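Local coordinates for protein farnesyl pyrophosphate synthetase (Staphylococcus aureus, PDB 5H9D) that probably synthesises heptaprenyl diphosphate by magnesium-dependent, head-to-tail elongation of an allylic diphosphate with isopentenyl diphosphate units, at residues Glu18-Ser23 against Leu71-Met76; Gln30-Leu35 against Ile107-Phe112; Thr64-Val69 against Leu121-Asp126. All coordinates share one frame; numbering follows the deposited sequence.

Contact 1: residues Glu18-Ser23 against Leu71-Met76; sequences EKAIKS and LELIHM
I21 and L73 make the tight part of this contact, a patch of apolar packing inside the all-helical fold of the trans-prenyl diphosphate synthases. The last turn of helix 6-20 and the residues after it are set here against helix 62-85, which in chain order runs on to a DDxxD motif, the magnesium-diphosphate binding signature of this family. The methyl CD1 of I21 lies 3.4 Å from CD2 of L73, and the two side chains lie alongside, pointing opposite ways, with their terminal methyls overlapping as they pass. L73 holds CG beside its backbone N (chi1 -67°), and its two methyls divide the work: CD2 goes to I21, while CD1 approaches CB of A20 at the longer distance of 4.4 Å. No hydrogen bond crosses the interface, and only 116 Å² is buried, both sides summed. The nearest CA atoms, those of I21 and L73, are 8.9 Å apart, so the side chains bridge the gap. Other helices complete the apolar surroundings: I21 also packs on L113 and L116 of helix 103-121, and M76, whose CE stays 5.0 Å from CD1 of I21, rests on L36 of helix 26-38. The loose side is polar. K19 and K22 are exposed and take no part in the contact with helix 62-85; K22 instead touches E29. Beyond them the chain turns towards helix 26-38, where S23 OG is hydrogen-bonded both to D25 N and to OE2 of E106 of the subunit 1 family partner chain.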
loop_
_atom_site.group_PDB
_atom_site.type_symbol
_atom_site.label_atom_id
_atom_site.label_comp_id
_atom_site.label_asym_id
_atom_site.label_seq_id
_atom_site.Cartn_x
_atom_site.Cartn_y
_atom_site.Cartn_z
ATOM N N GLU A 18 -16.821 -3.639 -6.553
ATOM C CA GLU A 18 -16.960 -4.203 -7.883
ATOM C C GLU A 18 -17.115 -3.113 -8.952
ATOM O O GLU A 18 -16.600 -3.255 -10.074
ATOM C CB GLU A 18 -18.150 -5.160 -7.922
ATOM C CG GLU A 18 -17.836 -6.539 -7.364
ATOM C CD GLU A 18 -19.081 -7.383 -7.131
ATOM O OE1 GLU A 18 -20.121 -7.137 -7.775
ATOM O OE2 GLU A 18 -19.011 -8.304 -6.298
ATOM N N LYS A 19 -17.823 -2.031 -8.633
ATOM C CA LYS A 19 -17.934 -0.983 -9.636
ATOM C C LYS A 19 -16.591 -0.241 -9.762
ATOM O O LYS A 19 -16.087 -0.036 -10.870
ATOM C CB LYS A 19 -19.013 0.029 -9.281
ATOM C CG LYS A 19 -19.188 1.087 -10.361
ATOM C CD LYS A 19 -19.870 2.330 -9.813
ATOM C CE LYS A 19 -20.020 3.422 -10.873
ATOM N NZ LYS A 19 -20.821 4.560 -10.346
ATOM N N ALA A 20 -16.019 0.144 -8.621
ATOM C CA ALA A 20 -14.755 0.864 -8.564
ATOM C C ALA A 20 -13.616 0.208 -9.332
ATOM O O ALA A 20 -12.699 0.867 -9.784
ATOM C CB ALA A 20 -14.358 1.054 -7.116
ATOM N N ILE A 21 -13.705 -1.092 -9.518
ATOM C CA ILE A 21 -12.665 -1.839 -10.187
ATOM C C ILE A 21 -12.739 -1.859 -11.729
ATOM O O ILE A 21 -11.773 -2.203 -12.432
ATOM C CB ILE A 21 -12.640 -3.270 -9.551
ATOM C CG1 ILE A 21 -11.322 -3.448 -8.828
ATOM C CG2 ILE A 21 -12.869 -4.356 -10.557
ATOM C CD1 ILE A 21 -11.020 -2.329 -7.924
ATOM N N LYS A 22 -13.885 -1.464 -12.256
ATOM C CA LYS A 22 -14.062 -1.452 -13.694
ATOM C C LYS A 22 -13.082 -0.469 -14.330
ATOM O O LYS A 22 -12.864 0.636 -13.815
ATOM C CB LYS A 22 -15.530 -1.139 -14.005
ATOM C CG LYS A 22 -16.414 -2.274 -13.501
ATOM C CD LYS A 22 -17.870 -2.163 -13.880
ATOM C CE LYS A 22 -18.591 -3.480 -13.537
ATOM N NZ LYS A 22 -20.069 -3.420 -13.798
ATOM N N SER A 23 -12.465 -0.872 -15.436
ATOM C CA SER A 23 -11.494 -0.002 -16.074
ATOM C C SER A 23 -11.567 0.095 -17.594
ATOM O O SER A 23 -12.078 -0.784 -18.269
ATOM C CB SER A 23 -10.077 -0.453 -15.645
ATOM O OG SER A 23 -9.041 -0.018 -16.513
ATOM N N LEU A 71 -10.276 1.774 1.857
ATOM C CA LEU A 71 -9.387 0.945 2.667
ATOM C C LEU A 71 -9.121 -0.434 2.052
ATOM O O LEU A 71 -7.976 -0.922 2.077
ATOM C CB LEU A 71 -9.956 0.760 4.079
ATOM C CG LEU A 71 -9.602 1.745 5.185
ATOM C CD1 LEU A 71 -8.179 1.427 5.626
ATOM C CD2 LEU A 71 -9.748 3.194 4.710
ATOM N N GLU A 72 -10.162 -1.071 1.508
ATOM C CA GLU A 72 -9.981 -2.395 0.929
ATOM C C GLU A 72 -9.171 -2.309 -0.355
ATOM O O GLU A 72 -8.437 -3.218 -0.677
ATOM C CB GLU A 72 -11.338 -3.048 0.685
ATOM C CG GLU A 72 -11.321 -4.554 0.454
ATOM C CD GLU A 72 -10.694 -5.349 1.585
ATOM O OE1 GLU A 72 -10.472 -4.762 2.658
ATOM O OE2 GLU A 72 -10.417 -6.562 1.412
ATOM N N LEU A 73 -9.285 -1.206 -1.089
ATOM C CA LEU A 73 -8.531 -1.052 -2.334
ATOM C C LEU A 73 -7.032 -0.845 -2.044
ATOM O O LEU A 73 -6.193 -1.360 -2.776
ATOM C CB LEU A 73 -9.098 0.111 -3.163
ATOM C CG LEU A 73 -10.508 0.036 -3.778
ATOM C CD1 LEU A 73 -10.966 1.376 -4.344
ATOM C CD2 LEU A 73 -10.525 -0.990 -4.881
ATOM N N ILE A 74 -6.700 -0.103 -0.979
ATOM C CA ILE A 74 -5.304 0.131 -0.596
ATOM C C ILE A 74 -4.729 -1.203 -0.064
ATOM O O ILE A 74 -3.582 -1.573 -0.351
ATOM C CB ILE A 74 -5.177 1.258 0.507
ATOM C CG1 ILE A 74 -5.457 2.633 -0.112
ATOM C CG2 ILE A 74 -3.759 1.286 1.089
ATOM C CD1 ILE A 74 -5.953 3.681 0.883
ATOM N N HIS A 75 -5.530 -1.909 0.725
ATOM C CA HIS A 75 -5.143 -3.213 1.239
ATOM C C HIS A 75 -4.765 -4.147 0.065
ATOM O O HIS A 75 -3.709 -4.801 0.066
ATOM C CB HIS A 75 -6.316 -3.791 2.011
ATOM C CG HIS A 75 -6.086 -5.176 2.520
ATOM N ND1 HIS A 75 -4.877 -5.584 3.049
ATOM C CD2 HIS A 75 -6.918 -6.241 2.603
ATOM C CE1 HIS A 75 -4.976 -6.843 3.435
ATOM N NE2 HIS A 75 -6.203 -7.264 3.175
ATOM N N MET A 76 -5.653 -4.195 -0.930
ATOM C CA MET A 76 -5.483 -4.991 -2.142
ATOM C C MET A 76 -4.248 -4.566 -2.939
ATOM O O MET A 76 -3.503 -5.411 -3.451
ATOM C CB MET A 76 -6.695 -4.845 -3.041
ATOM C CG MET A 76 -7.956 -5.475 -2.547
ATOM S SD MET A 76 -9.404 -4.939 -3.529
ATOM C CE MET A 76 -9.318 -6.025 -4.941
#

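Contact 2: residues Gln30-Leu35 against Ile107-Phe112; sequences QASLHL and ILTGNF
S32 and T109 face each other where the two helices come closest, with CA atoms 6.9 Å apart. The hydroxyl OG of S32 lies 3.5 Å from the methyl CG2 of T109. S32 OG also sits at the edge of the F112 ring, near its plane, 3.5 Å from CE2. On the neighbouring position CB of A31 rests against OG1 of T109 at 3.7 Å, and CG2 of the same threonine is 4.0 Å from it. No hydrogen bond crosses between the segments, so van der Waals packing alone joins them directly. This is a crossing of helices 26-38 and 103-121 in the all-helical prenyl synthase fold: the axes of segments 30-35 and 107-112 approach to 10.3 Å and cross at -80°, a steep crossing mediated by small side chains at its centre. The second shell fixes the hydroxyls. S32 OG is hydrogen-bonded to L28 O and T109 OG1 to T105 O, so each buried oxygen is satisfied on its own helix. F112 extends its ring with CG anti to the backbone N (chi1 174°), and L28 packs against both this residue and T109. Further out, I97 and W101 lie on A31. F112, which faces S32, also touches V102 of the subunit 1 family chain. On the side turned from helix 26-38, N111 ND2 is hydrogen-bonded to N105 OD1 of that partner chain, and L108 packs on the same N105.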
loop_
_atom_site.group_PDB
_atom_site.type_symbol
_atom_site.label_atom_id
_atom_site.label_comp_id
_atom_site.label_asym_id
_atom_site.label_seq_id
_atom_site.Cartn_x
_atom_site.Cartn_y
_atom_site.Cartn_z
ATOM N N GLN A 30 -9.897 -7.426 -15.164
ATOM C CA GLN A 30 -9.927 -8.847 -14.881
ATOM C C GLN A 30 -9.015 -9.191 -13.703
ATOM O O GLN A 30 -9.359 -10.044 -12.888
ATOM C CB GLN A 30 -9.430 -9.647 -16.062
ATOM C CG GLN A 30 -10.218 -9.591 -17.335
ATOM C CD GLN A 30 -9.550 -10.489 -18.358
ATOM O OE1 GLN A 30 -9.585 -11.731 -18.232
ATOM N NE2 GLN A 30 -8.893 -9.875 -19.352
ATOM N N ALA A 31 -7.842 -8.562 -13.634
ATOM C CA ALA A 31 -6.914 -8.829 -12.534
ATOM C C ALA A 31 -7.525 -8.387 -11.196
ATOM O O ALA A 31 -7.600 -9.170 -10.250
ATOM C CB ALA A 31 -5.574 -8.126 -12.768
ATOM N N SER A 32 -7.963 -7.139 -11.116
ATOM C CA SER A 32 -8.575 -6.639 -9.899
ATOM C C SER A 32 -9.743 -7.530 -9.456
ATOM O O SER A 32 -9.869 -7.852 -8.283
ATOM C CB SER A 32 -9.062 -5.202 -10.116
ATOM O OG SER A 32 -7.973 -4.348 -10.401
ATOM N N LEU A 33 -10.589 -7.930 -10.404
ATOM C CA LEU A 33 -11.738 -8.793 -10.119
ATOM C C LEU A 33 -11.288 -10.213 -9.733
ATOM O O LEU A 33 -11.883 -10.864 -8.862
ATOM C CB LEU A 33 -12.656 -8.855 -11.321
ATOM C CG LEU A 33 -13.884 -9.723 -11.081
ATOM C CD1 LEU A 33 -14.737 -9.174 -9.909
ATOM C CD2 LEU A 33 -14.681 -9.787 -12.349
ATOM N N HIS A 34 -10.238 -10.698 -10.381
ATOM C CA HIS A 34 -9.713 -12.007 -10.041
ATOM C C HIS A 34 -9.399 -12.012 -8.538
ATOM O O HIS A 34 -9.885 -12.864 -7.810
ATOM C CB HIS A 34 -8.438 -12.283 -10.827
ATOM C CG HIS A 34 -7.774 -13.573 -10.472
ATOM N ND1 HIS A 34 -8.451 -14.773 -10.444
ATOM C CD2 HIS A 34 -6.486 -13.855 -10.167
ATOM C CE1 HIS A 34 -7.602 -15.740 -10.137
ATOM N NE2 HIS A 34 -6.403 -15.208 -9.963
ATOM N N LEU A 35 -8.588 -11.049 -8.090
ATOM C CA LEU A 35 -8.217 -10.912 -6.681
ATOM C C LEU A 35 -9.416 -10.623 -5.787
ATOM O O LEU A 35 -9.611 -11.261 -4.756
ATOM C CB LEU A 35 -7.209 -9.785 -6.516
ATOM C CG LEU A 35 -6.709 -9.460 -5.102
ATOM C CD1 LEU A 35 -5.919 -10.643 -4.537
ATOM C CD2 LEU A 35 -5.829 -8.219 -5.144
ATOM N N ILE A 107 2.329 -5.105 -11.217
ATOM C CA ILE A 107 2.807 -3.835 -10.733
ATOM C C ILE A 107 1.794 -2.764 -11.144
ATOM O O ILE A 107 1.426 -1.911 -10.348
ATOM C CB ILE A 107 4.212 -3.552 -11.312
ATOM C CG1 ILE A 107 5.235 -4.415 -10.579
ATOM C CG2 ILE A 107 4.588 -2.096 -11.161
ATOM C CD1 ILE A 107 6.641 -4.298 -11.170
ATOM N N LEU A 108 1.327 -2.843 -12.377
ATOM C CA LEU A 108 0.381 -1.901 -12.896
ATOM C C LEU A 108 -0.941 -1.984 -12.166
ATOM O O LEU A 108 -1.560 -0.933 -11.869
ATOM C CB LEU A 108 0.169 -2.122 -14.400
ATOM C CG LEU A 108 1.265 -1.632 -15.363
ATOM C CD1 LEU A 108 0.822 -1.989 -16.761
ATOM C CD2 LEU A 108 1.487 -0.114 -15.282
ATOM N N THR A 109 -1.374 -3.211 -11.852
ATOM C CA THR A 109 -2.649 -3.390 -11.162
ATOM C C THR A 109 -2.582 -2.741 -9.787
ATOM O O THR A 109 -3.522 -2.073 -9.360
ATOM C CB THR A 109 -3.062 -4.890 -11.049
ATOM O OG1 THR A 109 -3.045 -5.507 -12.343
ATOM C CG2 THR A 109 -4.491 -4.990 -10.573
ATOM N N GLY A 110 -1.450 -2.930 -9.112
ATOM C CA GLY A 110 -1.244 -2.350 -7.803
ATOM C C GLY A 110 -1.334 -0.835 -7.843
ATOM O O GLY A 110 -1.935 -0.237 -6.948
ATOM N N ASN A 111 -0.738 -0.204 -8.856
ATOM C CA ASN A 111 -0.794 1.258 -8.970
ATOM C C ASN A 111 -2.245 1.680 -9.182
ATOM O O ASN A 111 -2.738 2.670 -8.588
ATOM C CB ASN A 111 0.027 1.767 -10.159
ATOM C CG ASN A 111 1.489 1.405 -10.074
ATOM O OD1 ASN A 111 2.052 1.294 -8.991
ATOM N ND2 ASN A 111 2.114 1.233 -11.223
ATOM N N PHE A 112 -2.917 0.924 -10.048
ATOM C CA PHE A 112 -4.316 1.160 -10.369
ATOM C C PHE A 112 -5.163 1.175 -9.087
ATOM O O PHE A 112 -5.845 2.148 -8.794
ATOM C CB PHE A 112 -4.750 0.052 -11.347
ATOM C CG PHE A 112 -6.210 0.032 -11.682
ATOM C CD1 PHE A 112 -6.771 1.015 -12.480
ATOM C CD2 PHE A 112 -7.022 -1.017 -11.236
ATOM C CE1 PHE A 112 -8.120 0.956 -12.837
ATOM C CE2 PHE A 112 -8.361 -1.079 -11.586
ATOM C CZ PHE A 112 -8.912 -0.091 -12.390
#

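Contact 3: residues Thr64-Val69 against Leu121-Asp126; sequences TYQVAV and LMAVKD
V124 lies roughly perpendicular to V67, the CG2 methyls of the two valines 3.4 Å apart. V67 uses its two branches on different partners. Its CG1, anti to the backbone N (chi1 -177°), approaches CD2 of L121 more loosely at 4.3 Å, whereas CG2 serves V124. One residue earlier, Q66 contributes only its base: CB meets CB of A123 at 3.9 Å. The glutamine then turns sharply about its CB-CG bond (chi2 -61°), and NE2 is hydrogen-bonded to E62 OE2 on its own helix. These apolar groups set helix 62-85 against the connection between helices 103-121 and 127-150, a type I beta turn from L121 to V124 within the helical prenyl synthase bundle. The turn brings the side chains of L121, A123 and V124 onto the same helix, with CA atoms of V67 and L121 as near as 5.9 Å. Just beyond it D126 occupies the N-cap of helix 127-150, OD1 accepting from R128 N. V67 is further packed by V179 and T183 of helix 158-183, V124 by V129 and H130, and L121 touches Y82 of the subunit 1 family chain.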
loop_
_atom_site.group_PDB
_atom_site.type_symbol
_atom_site.label_atom_id
_atom_site.label_comp_id
_atom_site.label_asym_id
_atom_site.label_seq_id
_atom_site.Cartn_x
_atom_site.Cartn_y
_atom_site.Cartn_z
ATOM N N THR A 64 -19.069 6.934 4.754
ATOM C CA THR A 64 -18.366 5.890 5.492
ATOM C C THR A 64 -18.193 4.654 4.614
ATOM O O THR A 64 -17.216 3.936 4.751
ATOM C CB THR A 64 -19.068 5.519 6.840
ATOM O OG1 THR A 64 -20.280 4.824 6.565
ATOM C CG2 THR A 64 -19.421 6.753 7.656
ATOM N N TYR A 65 -19.123 4.414 3.697
ATOM C CA TYR A 65 -18.985 3.284 2.790
ATOM C C TYR A 65 -17.857 3.577 1.840
ATOM O O TYR A 65 -17.202 2.650 1.354
ATOM C CB TYR A 65 -20.221 3.087 1.948
ATOM C CG TYR A 65 -21.346 2.437 2.669
ATOM C CD1 TYR A 65 -21.228 1.145 3.162
ATOM C CD2 TYR A 65 -22.525 3.126 2.890
ATOM C CE1 TYR A 65 -22.257 0.554 3.869
ATOM C CE2 TYR A 65 -23.569 2.539 3.603
ATOM C CZ TYR A 65 -23.423 1.261 4.092
ATOM O OH TYR A 65 -24.437 0.725 4.840
ATOM N N GLN A 66 -17.644 4.862 1.542
ATOM C CA GLN A 66 -16.584 5.224 0.625
ATOM C C GLN A 66 -15.206 5.050 1.274
ATOM O O GLN A 66 -14.232 4.684 0.606
ATOM C CB GLN A 66 -16.768 6.657 0.118
ATOM C CG GLN A 66 -17.973 6.885 -0.818
ATOM C CD GLN A 66 -17.917 6.061 -2.102
ATOM O OE1 GLN A 66 -16.905 6.050 -2.801
ATOM N NE2 GLN A 66 -19.016 5.378 -2.420
ATOM N N VAL A 67 -15.102 5.283 2.575
ATOM C CA VAL A 67 -13.798 5.104 3.199
ATOM C C VAL A 67 -13.529 3.602 3.303
ATOM O O VAL A 67 -12.402 3.136 3.195
ATOM C CB VAL A 67 -13.728 5.802 4.589
ATOM C CG1 VAL A 67 -12.337 5.660 5.174
ATOM C CG2 VAL A 67 -14.034 7.268 4.420
ATOM N N ALA A 68 -14.592 2.850 3.480
ATOM C CA ALA A 68 -14.496 1.393 3.551
ATOM C C ALA A 68 -13.969 0.837 2.209
ATOM O O ALA A 68 -13.055 0.006 2.200
ATOM C CB ALA A 68 -15.879 0.799 3.905
ATOM N N VAL A 69 -14.544 1.313 1.091
ATOM C CA VAL A 69 -14.135 0.923 -0.256
ATOM C C VAL A 69 -12.662 1.327 -0.468
ATOM O O VAL A 69 -11.862 0.562 -0.995
ATOM C CB VAL A 69 -15.058 1.599 -1.327
ATOM C CG1 VAL A 69 -14.430 1.536 -2.677
ATOM C CG2 VAL A 69 -16.404 0.879 -1.396
ATOM N N LEU A 121 -10.868 8.384 -1.176
ATOM C CA LEU A 121 -10.652 9.057 0.098
ATOM C C LEU A 121 -11.036 10.528 0.007
ATOM O O LEU A 121 -11.189 11.182 1.038
ATOM C CB LEU A 121 -9.193 8.953 0.520
ATOM C CG LEU A 121 -8.816 7.615 1.131
ATOM C CD1 LEU A 121 -7.293 7.502 1.289
ATOM C CD2 LEU A 121 -9.514 7.492 2.457
ATOM N N MET A 122 -11.187 11.044 -1.217
ATOM C CA MET A 122 -11.552 12.454 -1.410
ATOM C C MET A 122 -13.016 12.680 -1.056
ATOM O O MET A 122 -13.576 13.746 -1.344
ATOM C CB MET A 122 -11.312 12.916 -2.858
ATOM C CG MET A 122 -12.515 12.723 -3.801
ATOM C CE MET A 122 -12.423 15.087 -5.268
ATOM N N ALA A 123 -13.632 11.659 -0.457
ATOM C CA ALA A 123 -15.022 11.722 -0.022
ATOM C C ALA A 123 -14.975 12.175 1.434
ATOM O O ALA A 123 -15.977 12.570 2.024
ATOM C CB ALA A 123 -15.683 10.355 -0.145
ATOM N N VAL A 124 -13.798 12.088 2.026
ATOM C CA VAL A 124 -13.620 12.548 3.383
ATOM C C VAL A 124 -13.319 14.022 3.124
ATOM O O VAL A 124 -12.704 14.357 2.107
ATOM C CB VAL A 124 -12.409 11.871 4.049
ATOM C CG1 VAL A 124 -12.221 12.411 5.464
ATOM C CG2 VAL A 124 -12.609 10.363 4.073
ATOM N N LYS A 125 -13.746 14.900 4.025
ATOM C CA LYS A 125 -13.541 16.331 3.824
ATOM C C LYS A 125 -12.465 16.943 4.716
ATOM O O LYS A 125 -11.831 17.932 4.348
ATOM C CB LYS A 125 -14.873 17.069 4.023
ATOM C CG LYS A 125 -16.078 16.396 3.328
ATOM C CD LYS A 125 -16.541 15.118 4.074
ATOM C CE LYS A 125 -17.247 15.418 5.407
ATOM N NZ LYS A 125 -18.676 15.876 5.269
ATOM N N ASP A 126 -12.250 16.344 5.881
ATOM C CA ASP A 126 -11.253 16.835 6.834
ATOM C C ASP A 126 -9.808 16.601 6.366
ATOM O O ASP A 126 -9.326 15.470 6.365
ATOM C CB ASP A 126 -11.474 16.154 8.183
ATOM C CG ASP A 126 -10.873 16.927 9.326
ATOM O OD1 ASP A 126 -9.690 17.320 9.223
ATOM O OD2 ASP A 126 -11.590 17.135 10.329
#

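From the N terminus, contact 1 closes the first loop, bringing the end of helix 6-20 to helix 62-85 across 47 intervening residues. Contact 2 opens before that loop is complete and spans 71 residues, joining helix 26-38 to helix 103-121. Contact 3 begins inside both and ends 51 residues later at the turn after helix 103-121. Every pair thus crosses and none nests. Contacts 1 and 2 touch directly, I21 against S32 and S23 against F112. Contacts 1 and 3 share helix 62-85 and meet through CD1 of I74 and CD1 of L121, 4.1 Å apart. Contacts 2 and 3 do not touch.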